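Local atomic coordinates of endoglucanase family 5 (Clostridium acetobutylicum ATCC 824, PDB entry 6PZ7), a protein that probably hydrolyses internal beta-1,4 linkages in cellulose and related plant polysaccharides, as a broad-specificity endoglucanase of glycoside hydrolase family 5, subfamily 4. Residues H221-P225 / L247-L251; V265-G271 / G296-W302; E154-G159 / Y195-A200; G234-W238 / K275-S280. All blocks are in the same frame, centred on the assembly; numbering follows the deposited sequence. Where two conformers were deposited one is given.

Contact 1 (H221-P225 / L247-L251)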
loop_
_atom_site.group_PDB
_atom_site.type_symbol
_atom_site.label_atom_id
_atom_site.label_comp_id
_atom_site.label_asym_id
_atom_site.label_seq_id
_atom_site.Cartn_x
_atom_site.Cartn_y
_atom_site.Cartn_z
ATOM N N HIS A 221 2.477 -2.823 -6.230
ATOM C CA HIS A 221 2.275 -4.022 -5.418
ATOM C C HIS A 221 2.813 -5.194 -6.220
ATOM O O HIS A 221 2.563 -5.285 -7.433
ATOM C CB HIS A 221 0.818 -4.249 -5.072
ATOM C CG HIS A 221 0.245 -3.149 -4.238
ATOM N ND1 HIS A 221 -1.101 -3.069 -3.962
ATOM C CD2 HIS A 221 0.816 -2.076 -3.629
ATOM C CE1 HIS A 221 -1.328 -1.999 -3.211
ATOM N NE2 HIS A 221 -0.187 -1.368 -3.011
ATOM N N MET A 222 3.603 -6.079 -5.597
ATOM C CA MET A 222 4.255 -7.148 -6.351
ATOM C C MET A 222 4.524 -8.357 -5.451
ATOM O O MET A 222 5.561 -8.452 -4.768
ATOM C CB MET A 222 5.540 -6.621 -6.978
ATOM C CG MET A 222 6.163 -7.602 -7.981
ATOM S SD MET A 222 7.584 -7.057 -8.917
ATOM C CE MET A 222 8.855 -7.343 -7.714
ATOM N N TYR A 223 3.610 -9.307 -5.503
ATOM C CA TYR A 223 3.696 -10.535 -4.729
ATOM C C TYR A 223 4.408 -11.584 -5.577
ATOM O O TYR A 223 3.823 -12.558 -6.050
ATOM C CB TYR A 223 2.325 -11.018 -4.305
ATOM C CG TYR A 223 1.570 -10.156 -3.326
ATOM C CD1 TYR A 223 1.428 -10.542 -2.009
ATOM C CD2 TYR A 223 0.932 -8.965 -3.725
ATOM C CE1 TYR A 223 0.674 -9.804 -1.121
ATOM C CE2 TYR A 223 0.180 -8.213 -2.828
ATOM C CZ TYR A 223 0.050 -8.644 -1.532
ATOM O OH TYR A 223 -0.712 -7.953 -0.630
ATOM N N ALA A 224 5.659 -11.362 -5.798
ATOM C CA ALA A 224 6.457 -12.185 -6.714
ATOM C C ALA A 224 7.295 -13.221 -5.966
ATOM O O ALA A 224 7.748 -12.968 -4.843
ATOM C CB ALA A 224 7.403 -11.294 -7.524
ATOM N N PRO A 225 7.573 -14.367 -6.596
ATOM C CA PRO A 225 6.923 -14.876 -7.813
ATOM C C PRO A 225 5.544 -15.403 -7.470
ATOM O O PRO A 225 5.342 -16.058 -6.432
ATOM C CB PRO A 225 7.853 -16.005 -8.263
ATOM C CG PRO A 225 8.513 -16.488 -6.997
ATOM C CD PRO A 225 8.536 -15.325 -6.034
ATOM N N LEU A 247 13.393 -12.618 -9.946
ATOM C CA LEU A 247 13.002 -11.526 -9.071
ATOM C C LEU A 247 13.871 -10.302 -9.296
ATOM O O LEU A 247 13.368 -9.172 -9.329
ATOM C CB LEU A 247 13.046 -12.000 -7.614
ATOM C CG LEU A 247 12.646 -10.951 -6.577
ATOM C CD1 LEU A 247 11.339 -10.303 -6.839
ATOM C CD2 LEU A 247 12.668 -11.579 -5.200
ATOM N N ASP A 248 15.166 -10.488 -9.457
ATOM C CA ASP A 248 16.037 -9.364 -9.783
ATOM C C ASP A 248 15.616 -8.697 -11.083
ATOM O O ASP A 248 15.654 -7.456 -11.199
ATOM C CB ASP A 248 17.500 -9.811 -9.876
ATOM C CG ASP A 248 18.412 -8.665 -10.116
ATOM O OD1 ASP A 248 18.518 -7.815 -9.218
ATOM O OD2 ASP A 248 19.047 -8.630 -11.214
ATOM N N GLY A 249 15.212 -9.483 -12.081
ATOM C CA GLY A 249 14.723 -8.899 -13.324
ATOM C C GLY A 249 13.503 -8.014 -13.100
ATOM O O GLY A 249 13.382 -6.931 -13.696
ATOM N N GLN A 250 12.569 -8.451 -12.253
ATOM C CA GLN A 250 11.376 -7.655 -11.992
ATOM C C GLN A 250 11.731 -6.370 -11.259
ATOM O O GLN A 250 11.234 -5.286 -11.605
ATOM C CB GLN A 250 10.386 -8.493 -11.187
ATOM C CG GLN A 250 9.754 -9.647 -11.956
ATOM C CD GLN A 250 9.071 -10.614 -11.050
ATOM O OE1 GLN A 250 9.580 -10.963 -9.983
ATOM N NE2 GLN A 250 7.905 -11.063 -11.453
ATOM N N LEU A 251 12.605 -6.450 -10.263
ATOM C CA LEU A 251 13.020 -5.258 -9.533
ATOM C C LEU A 251 13.825 -4.326 -10.418
ATOM O O LEU A 251 13.673 -3.104 -10.339
ATOM C CB LEU A 251 13.765 -5.649 -8.254
ATOM C CG LEU A 251 12.933 -6.368 -7.195
ATOM C CD1 LEU A 251 13.846 -6.963 -6.145
ATOM C CD2 LEU A 251 11.956 -5.404 -6.554
#

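Contact 2 (V265-G271 / G296-W302). Unlike the reference sequence in segment 265-271: Q269 (reference Glu).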
loop_
_atom_site.group_PDB
_atom_site.type_symbol
_atom_site.label_atom_id
_atom_site.label_comp_id
_atom_site.label_asym_id
_atom_site.label_seq_id
_atom_site.Cartn_x
_atom_site.Cartn_y
_atom_site.Cartn_z
ATOM N N VAL A 265 10.004 4.969 -5.674
ATOM C CA VAL A 265 9.013 3.904 -5.661
ATOM C C VAL A 265 8.977 3.254 -4.288
ATOM O O VAL A 265 10.028 2.936 -3.713
ATOM C CB VAL A 265 9.365 2.811 -6.707
ATOM C CG1 VAL A 265 8.396 1.624 -6.618
ATOM C CG2 VAL A 265 9.383 3.388 -8.107
ATOM N N VAL A 266 7.768 3.002 -3.791
ATOM C CA VAL A 266 7.521 2.109 -2.664
ATOM C C VAL A 266 6.693 0.936 -3.169
ATOM O O VAL A 266 5.625 1.128 -3.772
ATOM C CB VAL A 266 6.787 2.852 -1.520
ATOM C CG1 VAL A 266 6.276 1.895 -0.462
ATOM C CG2 VAL A 266 7.712 3.910 -0.914
ATOM N N ILE A 267 7.158 -0.274 -2.881
ATOM C CA ILE A 267 6.367 -1.491 -3.084
ATOM C C ILE A 267 5.523 -1.635 -1.822
ATOM O O ILE A 267 5.966 -2.158 -0.787
ATOM C CB ILE A 267 7.237 -2.697 -3.397
ATOM C CG1 ILE A 267 7.914 -2.497 -4.763
ATOM C CG2 ILE A 267 6.391 -3.962 -3.372
ATOM C CD1 ILE A 267 8.945 -3.566 -5.129
ATOM N N GLY A 268 4.282 -1.133 -1.878
ATOM C CA GLY A 268 3.453 -1.025 -0.704
ATOM C C GLY A 268 2.783 -2.293 -0.270
ATOM O O GLY A 268 2.218 -2.328 0.838
ATOM N N GLN A 269 2.833 -3.344 -1.082
ATOM C CA GLN A 269 2.430 -4.697 -0.701
ATOM C C GLN A 269 3.355 -5.686 -1.389
ATOM O O GLN A 269 3.503 -5.676 -2.618
ATOM C CB GLN A 269 1.003 -5.046 -1.093
ATOM C CG GLN A 269 -0.060 -4.126 -0.460
ATOM C CD GLN A 269 -1.496 -4.492 -0.753
ATOM O OE1 GLN A 269 -2.401 -3.653 -0.531
ATOM N NE2 GLN A 269 -1.733 -5.625 -1.289
ATOM N N PHE A 270 3.888 -6.616 -0.591
ATOM C CA PHE A 270 4.497 -7.864 -1.068
ATOM C C PHE A 270 4.294 -8.878 0.041
ATOM O O PHE A 270 3.897 -8.534 1.146
ATOM C CB PHE A 270 5.956 -7.710 -1.464
ATOM C CG PHE A 270 6.959 -7.735 -0.315
ATOM C CD1 PHE A 270 6.951 -6.811 0.703
ATOM C CD2 PHE A 270 7.960 -8.710 -0.297
ATOM C CE1 PHE A 270 7.860 -6.853 1.735
ATOM C CE2 PHE A 270 8.889 -8.744 0.727
ATOM C CZ PHE A 270 8.840 -7.808 1.737
ATOM N N GLY A 271 4.611 -10.132 -0.218
ATOM C CA GLY A 271 4.495 -11.161 0.800
ATOM C C GLY A 271 4.331 -12.522 0.174
ATOM O O GLY A 271 4.331 -12.673 -1.051
ATOM N N GLY A 296 17.130 1.190 -4.352
ATOM C CA GLY A 296 16.464 2.354 -3.815
ATOM C C GLY A 296 14.993 2.190 -3.491
ATOM O O GLY A 296 14.306 3.199 -3.261
ATOM N N ILE A 297 14.483 0.964 -3.468
ATOM C CA ILE A 297 13.060 0.681 -3.310
ATOM C C ILE A 297 12.783 0.145 -1.912
ATOM O O ILE A 297 13.432 -0.813 -1.460
ATOM C CB ILE A 297 12.595 -0.341 -4.361
ATOM C CG1 ILE A 297 12.839 0.161 -5.792
ATOM C CG2 ILE A 297 11.133 -0.684 -4.152
ATOM C CD1 ILE A 297 12.820 -0.931 -6.837
ATOM N N THR A 298 11.832 0.755 -1.212
ATOM C CA THR A 298 11.345 0.297 0.090
ATOM C C THR A 298 10.123 -0.585 -0.099
ATOM O O THR A 298 9.269 -0.289 -0.954
ATOM C CB THR A 298 11.053 1.491 0.972
ATOM O OG1 THR A 298 12.323 2.052 1.316
ATOM C CG2 THR A 298 10.307 1.142 2.218
ATOM N N THR A 299 10.004 -1.622 0.730
ATOM C CA THR A 299 8.952 -2.628 0.641
ATOM C C THR A 299 8.133 -2.646 1.919
ATOM O O THR A 299 8.622 -2.273 2.995
ATOM C CB THR A 299 9.570 -4.037 0.419
ATOM O OG1 THR A 299 10.233 -4.506 1.600
ATOM C CG2 THR A 299 10.511 -4.058 -0.781
ATOM N N VAL A 300 6.888 -3.105 1.796
ATOM C CA VAL A 300 5.926 -3.132 2.908
ATOM C C VAL A 300 5.192 -4.478 2.857
ATOM O O VAL A 300 4.473 -4.763 1.896
ATOM C CB VAL A 300 4.935 -1.973 2.821
ATOM C CG1 VAL A 300 4.052 -1.927 4.071
ATOM C CG2 VAL A 300 5.636 -0.631 2.613
ATOM N N TRP A 301 5.406 -5.322 3.871
ATOM C CA TRP A 301 4.812 -6.659 3.924
ATOM C C TRP A 301 3.311 -6.601 4.138
ATOM O O TRP A 301 2.839 -5.844 4.992
ATOM C CB TRP A 301 5.452 -7.442 5.091
ATOM C CG TRP A 301 4.950 -8.866 5.188
ATOM C CD1 TRP A 301 3.855 -9.293 5.848
ATOM C CD2 TRP A 301 5.526 -10.021 4.577
ATOM N NE1 TRP A 301 3.687 -10.641 5.678
ATOM C CE2 TRP A 301 4.716 -11.110 4.915
ATOM C CE3 TRP A 301 6.673 -10.254 3.797
ATOM C CZ2 TRP A 301 5.013 -12.400 4.508
ATOM C CZ3 TRP A 301 6.969 -11.536 3.416
ATOM C CH2 TRP A 301 6.133 -12.584 3.760
ATOM N N TRP A 302 2.552 -7.383 3.380
ATOM C CA TRP A 302 1.108 -7.510 3.585
ATOM C C TRP A 302 0.800 -8.536 4.681
ATOM O O TRP A 302 1.041 -9.722 4.516
ATOM C CB TRP A 302 0.409 -7.927 2.290
ATOM C CG TRP A 302 -1.089 -8.035 2.464
ATOM C CD1 TRP A 302 -1.817 -9.192 2.554
ATOM C CD2 TRP A 302 -2.001 -6.959 2.660
ATOM N NE1 TRP A 302 -3.134 -8.890 2.787
ATOM C CE2 TRP A 302 -3.279 -7.530 2.858
ATOM C CE3 TRP A 302 -1.873 -5.572 2.701
ATOM C CZ2 TRP A 302 -4.428 -6.749 3.061
ATOM C CZ3 TRP A 302 -3.020 -4.795 2.897
ATOM C CH2 TRP A 302 -4.275 -5.398 3.067
HETATM O O HOH W 1 12.760 4.786 -4.885
#

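Contact 3 (E154-G159 / Y195-A200). With EDO (1,2-ethanediol), chain D.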
loop_
_atom_site.group_PDB
_atom_site.type_symbol
_atom_site.label_atom_id
_atom_site.label_comp_id
_atom_site.label_asym_id
_atom_site.label_seq_id
_atom_site.Cartn_x
_atom_site.Cartn_y
_atom_site.Cartn_z
ATOM N N GLU A 154 -8.768 -7.429 -18.300
ATOM C CA GLU A 154 -7.464 -6.833 -18.044
ATOM C C GLU A 154 -7.225 -6.446 -16.596
ATOM O O GLU A 154 -6.200 -5.808 -16.291
ATOM C CB GLU A 154 -7.224 -5.631 -18.968
ATOM C CG GLU A 154 -7.306 -5.929 -20.463
ATOM C CD GLU A 154 -8.703 -5.864 -21.042
ATOM O OE1 GLU A 154 -9.701 -5.571 -20.375
ATOM O OE2 GLU A 154 -8.807 -6.118 -22.283
ATOM N N GLU A 155 -8.126 -6.821 -15.688
ATOM C CA GLU A 155 -8.040 -6.418 -14.292
ATOM C C GLU A 155 -6.663 -6.650 -13.695
ATOM O O GLU A 155 -6.152 -5.787 -12.964
ATOM C CB GLU A 155 -9.128 -7.143 -13.491
ATOM C CG GLU A 155 -9.162 -6.774 -12.029
ATOM C CD GLU A 155 -10.214 -7.505 -11.202
ATOM O OE1 GLU A 155 -10.970 -8.323 -11.752
ATOM O OE2 GLU A 155 -10.280 -7.205 -9.958
ATOM N N TRP A 156 -6.079 -7.816 -13.934
ATOM C CA TRP A 156 -4.777 -8.166 -13.377
ATOM C C TRP A 156 -3.663 -8.164 -14.414
ATOM O O TRP A 156 -2.585 -8.725 -14.163
ATOM C CB TRP A 156 -4.886 -9.486 -12.620
ATOM C CG TRP A 156 -5.910 -9.382 -11.492
ATOM C CD1 TRP A 156 -7.077 -10.081 -11.397
ATOM C CD2 TRP A 156 -5.882 -8.490 -10.366
ATOM N NE1 TRP A 156 -7.764 -9.688 -10.265
ATOM C CE2 TRP A 156 -7.040 -8.741 -9.602
ATOM C CE3 TRP A 156 -4.973 -7.523 -9.911
ATOM C CZ2 TRP A 156 -7.320 -8.044 -8.425
ATOM C CZ3 TRP A 156 -5.253 -6.854 -8.724
ATOM C CH2 TRP A 156 -6.395 -7.114 -8.000
ATOM N N ASN A 157 -3.880 -7.525 -15.546
ATOM C CA ASN A 157 -2.926 -7.432 -16.639
ATOM C C ASN A 157 -2.528 -5.993 -16.956
ATOM O O ASN A 157 -2.017 -5.711 -18.067
ATOM C CB ASN A 157 -3.507 -8.104 -17.899
ATOM C CG ASN A 157 -3.649 -9.550 -17.712
ATOM O OD1 ASN A 157 -2.703 -10.218 -17.246
ATOM N ND2 ASN A 157 -4.785 -10.079 -18.072
ATOM N N GLY A 158 -2.769 -5.064 -16.070
ATOM C CA GLY A 158 -2.397 -3.684 -16.295
ATOM C C GLY A 158 -3.458 -2.843 -16.958
ATOM O O GLY A 158 -3.192 -1.700 -17.330
ATOM N N GLY A 159 -4.675 -3.355 -17.109
ATOM C CA GLY A 159 -5.790 -2.534 -17.538
ATOM C C GLY A 159 -5.782 -2.265 -19.036
ATOM O O GLY A 159 -5.220 -3.023 -19.826
ATOM N N TYR A 195 -2.419 1.549 -12.620
ATOM C CA TYR A 195 -3.619 0.709 -12.690
ATOM C C TYR A 195 -3.361 -0.546 -11.864
ATOM O O TYR A 195 -2.387 -1.256 -12.088
ATOM C CB TYR A 195 -3.891 0.315 -14.157
ATOM C CG TYR A 195 -5.152 -0.526 -14.301
ATOM C CD1 TYR A 195 -5.153 -1.873 -14.034
ATOM C CD2 TYR A 195 -6.351 0.053 -14.713
ATOM C CE1 TYR A 195 -6.301 -2.644 -14.134
ATOM C CE2 TYR A 195 -7.511 -0.714 -14.814
ATOM C CZ TYR A 195 -7.477 -2.056 -14.542
ATOM O OH TYR A 195 -8.622 -2.835 -14.624
ATOM N N ALA A 196 -4.249 -0.805 -10.895
ATOM C CA ALA A 196 -4.191 -1.952 -9.985
ATOM C C ALA A 196 -2.902 -2.021 -9.163
ATOM O O ALA A 196 -2.598 -3.079 -8.623
ATOM C CB ALA A 196 -4.467 -3.268 -10.693
ATOM N N ALA A 197 -2.133 -0.947 -9.092
ATOM C CA ALA A 197 -0.781 -0.969 -8.541
ATOM C C ALA A 197 0.092 -1.993 -9.252
ATOM O O ALA A 197 1.047 -2.528 -8.704
ATOM C CB ALA A 197 -0.749 -1.115 -7.013
ATOM N N SER A 198 -0.227 -2.276 -10.517
ATOM C CA SER A 198 0.458 -3.281 -11.308
ATOM C C SER A 198 1.846 -2.833 -11.746
ATOM O O SER A 198 2.082 -1.686 -12.100
ATOM C CB SER A 198 -0.374 -3.561 -12.555
ATOM O OG SER A 198 0.204 -4.585 -13.342
ATOM N N THR A 199 2.732 -3.812 -11.859
ATOM C CA THR A 199 4.057 -3.668 -12.465
ATOM C C THR A 199 4.049 -4.040 -13.947
ATOM O O THR A 199 5.108 -4.051 -14.575
ATOM C CB THR A 199 5.116 -4.508 -11.728
ATOM O OG1 THR A 199 4.711 -5.880 -11.781
ATOM C CG2 THR A 199 5.240 -4.058 -10.293
ATOM N N ALA A 200 2.892 -4.307 -14.541
ATOM C CA ALA A 200 2.828 -4.576 -15.974
ATOM C C ALA A 200 3.490 -3.430 -16.719
ATOM O O ALA A 200 3.314 -2.257 -16.384
ATOM C CB ALA A 200 1.381 -4.732 -16.419
HETATM C C1 EDO D . -1.415 -7.189 -7.951
HETATM O O1 EDO D . -0.615 -7.672 -6.888
HETATM C C2 EDO D . -0.895 -5.806 -8.345
HETATM O O2 EDO D . -1.729 -5.443 -9.428
HETATM O O HOH W 2 -1.645 -6.472 -11.871
#

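Contact 4 (G234-W238 / K275-S280)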
loop_
_atom_site.group_PDB
_atom_site.type_symbol
_atom_site.label_atom_id
_atom_site.label_comp_id
_atom_site.label_asym_id
_atom_site.label_seq_id
_atom_site.Cartn_x
_atom_site.Cartn_y
_atom_site.Cartn_z
ATOM N N GLY A 234 0.496 -23.495 -6.129
ATOM C CA GLY A 234 1.832 -23.394 -6.646
ATOM C C GLY A 234 2.867 -23.996 -5.725
ATOM O O GLY A 234 2.577 -24.398 -4.600
ATOM N N THR A 235 4.104 -24.006 -6.210
ATOM C CA THR A 235 5.233 -24.552 -5.477
ATOM C C THR A 235 5.359 -23.943 -4.089
ATOM O O THR A 235 5.026 -22.771 -3.850
ATOM C CB THR A 235 6.534 -24.299 -6.244
ATOM O OG1 THR A 235 7.625 -24.932 -5.556
ATOM C CG2 THR A 235 6.840 -22.821 -6.387
ATOM N N SER A 236 5.908 -24.741 -3.174
ATOM C CA SER A 236 6.229 -24.286 -1.834
ATOM C C SER A 236 7.716 -24.033 -1.622
ATOM O O SER A 236 8.128 -23.755 -0.494
ATOM C CB SER A 236 5.743 -25.305 -0.806
ATOM O OG SER A 236 6.440 -26.514 -0.962
ATOM N N HIS A 237 8.517 -24.088 -2.687
ATOM C CA HIS A 237 9.954 -23.883 -2.597
ATOM C C HIS A 237 10.398 -22.652 -3.349
ATOM O O HIS A 237 9.926 -22.375 -4.453
ATOM C CB HIS A 237 10.703 -25.124 -3.128
ATOM C CG HIS A 237 10.464 -26.342 -2.293
ATOM N ND1 HIS A 237 9.763 -27.437 -2.752
ATOM C CD2 HIS A 237 10.780 -26.613 -1.005
ATOM C CE1 HIS A 237 9.695 -28.347 -1.796
ATOM N NE2 HIS A 237 10.310 -27.877 -0.726
ATOM N N TRP A 238 11.288 -21.893 -2.726
ATOM C CA TRP A 238 11.920 -20.746 -3.361
ATOM C C TRP A 238 13.373 -20.770 -2.960
ATOM O O TRP A 238 13.675 -20.904 -1.771
ATOM C CB TRP A 238 11.285 -19.409 -2.909
ATOM C CG TRP A 238 11.739 -18.238 -3.755
ATOM C CD1 TRP A 238 11.074 -17.736 -4.834
ATOM C CD2 TRP A 238 12.935 -17.460 -3.619
ATOM N NE1 TRP A 238 11.785 -16.701 -5.387
ATOM C CE2 TRP A 238 12.924 -16.501 -4.647
ATOM C CE3 TRP A 238 14.030 -17.500 -2.737
ATOM C CZ2 TRP A 238 13.953 -15.599 -4.827
ATOM C CZ3 TRP A 238 15.042 -16.583 -2.902
ATOM C CH2 TRP A 238 15.003 -15.650 -3.962
ATOM N N LYS A 275 2.744 -21.941 3.412
ATOM C CA LYS A 275 2.691 -23.299 2.887
ATOM C C LYS A 275 3.577 -24.215 3.725
ATOM O O LYS A 275 4.256 -25.109 3.204
ATOM C CB LYS A 275 3.105 -23.351 1.423
ATOM C CG LYS A 275 2.232 -22.541 0.460
ATOM C CD LYS A 275 2.841 -22.511 -0.951
ATOM C CE LYS A 275 1.890 -21.844 -1.934
ATOM N NZ LYS A 275 2.581 -21.487 -3.215
ATOM N N ASN A 276 3.619 -24.005 5.035
ATOM C CA ASN A 276 4.482 -24.776 5.932
ATOM C C ASN A 276 5.926 -24.756 5.451
ATOM O O ASN A 276 6.613 -25.792 5.404
ATOM C CB ASN A 276 4.005 -26.233 6.076
ATOM C CG ASN A 276 2.886 -26.397 7.048
ATOM O OD1 ASN A 276 2.893 -25.805 8.119
ATOM N ND2 ASN A 276 1.904 -27.216 6.683
ATOM N N ASN A 277 6.397 -23.568 5.095
ATOM C CA ASN A 277 7.603 -23.418 4.285
ATOM C C ASN A 277 8.359 -22.162 4.696
ATOM O O ASN A 277 8.827 -21.393 3.853
ATOM C CB ASN A 277 7.271 -23.407 2.788
ATOM C CG ASN A 277 6.383 -22.236 2.404
ATOM O OD1 ASN A 277 5.622 -21.705 3.213
ATOM N ND2 ASN A 277 6.432 -21.863 1.134
ATOM N N GLU A 278 8.486 -21.937 6.003
ATOM C CA GLU A 278 9.075 -20.684 6.491
ATOM C C GLU A 278 10.458 -20.438 5.910
ATOM O O GLU A 278 10.800 -19.287 5.600
ATOM C CB GLU A 278 9.135 -20.642 8.033
ATOM C CG GLU A 278 9.662 -19.260 8.523
ATOM C CD GLU A 278 9.737 -19.138 10.011
ATOM O OE1 GLU A 278 9.510 -20.148 10.725
ATOM O OE2 GLU A 278 10.027 -18.041 10.484
ATOM N N SER A 279 11.278 -21.483 5.753
ATOM C CA SER A 279 12.633 -21.282 5.254
ATOM C C SER A 279 12.625 -20.688 3.852
ATOM O O SER A 279 13.396 -19.775 3.545
ATOM C CB SER A 279 13.367 -22.620 5.251
ATOM O OG SER A 279 13.389 -23.165 6.546
ATOM N N SER A 280 11.801 -21.241 2.970
ATOM C CA SER A 280 11.700 -20.684 1.620
ATOM C C SER A 280 11.160 -19.264 1.644
ATOM O O SER A 280 11.605 -18.406 0.873
ATOM C CB SER A 280 10.782 -21.558 0.754
ATOM O OG SER A 280 11.440 -22.747 0.315
#

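Contact 1 (H221-P225 / L247-L251)
M222 reaches from the loop after strand 216-221 to a patch on helix 241-259 made by L247, Q250 and L251, residues one helical turn apart or adjacent. Its CB starts toward the helix, and CG continues the run: with CG opposite the backbone N (chi1 -170°) and the next bond also extended, the chain spans the gap before it meets anything across it. SD is the first atom to arrive, 3.9 Å from CB of Q250. A turn at chi3 (82°) then swings CE aside into the leucines, where it lies 3.8 Å from CD2 of L251 and 4.0 Å from CD1 of L247. Methionine suits the task because its unbranched, flexible chain can bring one methyl group up against the gap between two leucine tips. A224, two residues on, fills the shorter remaining distance with a methyl alone: its CB is 4.1 Å from CD1 of L247 and 3.3 Å from OE1 of Q250, whose side-chain amide comes over the alanine methyl. The contact is therefore van der Waals packing. The loop is held by its backbone instead, M222 N pairing with the carbonyl of Q269 and M222 O with the hydroxyl of Y288. Helix 241-259 packs against this loop, with L247 also touching L284, F287 and Y288 of helix 278-294, and L251 touching I267 of strand 265-270.

Contact 2 (V265-G271 / G296-W302)
F270 and V300 lie at the join between strands 265-270 and 298-303, the seventh and eighth strands of the (beta/alpha)8 TIM barrel, which run parallel in a beta-alpha-beta unit. The early pairing rests on I267 N bonded to T298 O at 2.9 Å and a weak bond from V300 N to I267 O; T298 N, buried, finds no partner. A beta bulge then shifts the register by one, so that F270 N returns to V300 O at 3.2 Å while G268 and Q269 take up the slack. V300, a slim beta-branched residue, sits beside this irregularity: its CB is 3.4 Å from G268 O and its CG2 4.0 Å from CG1 of V266.

F270 has the most surface buried. A chi1 of 81° brings its ring back alongside the neighbouring strand. CE1 approaches OG1 of T299, and W301 turns the edge of its indole to the phenyl face in a T-shaped pair, planes at 78°. Q269, where the reference sequence has glutamate, runs alongside the W302 indole, NE2 above one face toward its margin and the amide plane 26° from the ring; OE1 bonds to R57 and NE2 weakly to the hydroxyl of Y223. W301 offers a face to the residue just after the first strand, G271: without a side chain, it places its CA 3.6 Å from the centroid of the six-membered ring, almost on the ring normal.

Contact 3 (E154-G159 / Y195-A200)
The phenol of Y195 lies against the backbone of G159, whose CA sits over the middle of the ring, 3.4 Å from its centroid, in a CH-pi contact. At the ring edge, nearly in its plane, the carbonyl O of E155 comes to 3.4 Å from CE1. Glycine fits at 159 because so close an approach leaves the tyrosine face no room for a side chain. G158 serves likewise: its bare CA is 3.9 Å from CB of A200, and a CB would run into that methyl and the carbonyl of N157. Elsewhere CZ3 of W156 reaches CB of A196 at 4.2 Å.

Both segments are loops after barrel strands, 139-142 and 190-193, at the C-terminal rim where TIM barrels carry their active sites. W156 also packs on E146 of the N145-E146-P147 sequence, the family 5 signature. A bound 1,2-ethanediol, probably from the crystallisation liquor, lies beside the indole edge, its O2 giving a hydrogen bond of 2.6 Å to A196 O.

Behind these contacts each loop is stiffened from within. E154 O accepts from N157 N, closing a type I turn, and from G159 N, which comes from the opposite face of the carbonyl plane. In the partner loop S198 OG takes the N-H of A200 at 3.0 Å in an ST turn, nearly straight at 165°; a water joins that hydroxyl to ethanediol O2 and donates weakly to W156 O, bridging the two loops. Further out, Y195 OH bonds to I149 N, E155 forms a salt bridge with R148, and R164 holds the carbonyl of G158.

Contact 4 (G234-W238 / K275-S280)
K275, N277 and S280 each use a polar side-chain atom to hold the backbone of 234-238. Of the hydrogen bonds, the lysine's are the farthest-reaching: an extended chain carries NZ to T235 O at 2.8 Å, approaching from above the carbonyl plane, with a weak second bond to G234 O. The same ammonium group also bonds to the carbonyls of F228 and D231, so NZ has four backbone carbonyls within bonding distance, which probably stabilise its charge; lysine suits the place through its length and its three N-H groups, shared among these acceptors. N277 reaches less far. ND2 donates to S236 O at 3.0 Å, with the acceptor close to the asparagine amide plane, while OD1 accepts from K275 N at 2.9 Å. Chi1 of 62° folds the amide back over its own main chain, letting it bond both to the facing loop and to its own segment. S280 OG accepts the N-H of W238 at 3.2 Å, almost in line (163°). Within the loop, T235 OG1 receives H237 N at 3.1 Å, forming an ST turn.

The van der Waals part is modest: CB of S236 and CB of K275 stand 4.0 Å apart, and the small serine lets the lysine chain pass CA of S236. W238 sends its indole inward, against F228 and against S283, L284 and F287.

N277 holds the N-cap position of helix 278-294, but its side chain makes no capping bond; the contact is a junction, near the surface of a (beta/alpha)8 barrel, between the loops that lead into two successive outer helices.

Overall arrangement
Along the chain, contact 3 comes first: it brings the loop after strand 139-142 to the loop after strand 190-193, enclosing helix 161-180 and strand 190-193, and is complete before any other opens. Contact 1 begins at the end of strand 216-221 and closes on helix 241-259. Contact 4 starts inside that span and ends beyond it, at the start of helix 278-294, so the two cross. Contact 2 in turn crosses contact 4, opening at strand 265-270 before 275-280 and closing on strand 298-303; contacts 1 and 2 follow in series. H221 touches both A197 and Q269, joining contact 1 to contacts 3 and 2, and P225 meets W238 of contact 4.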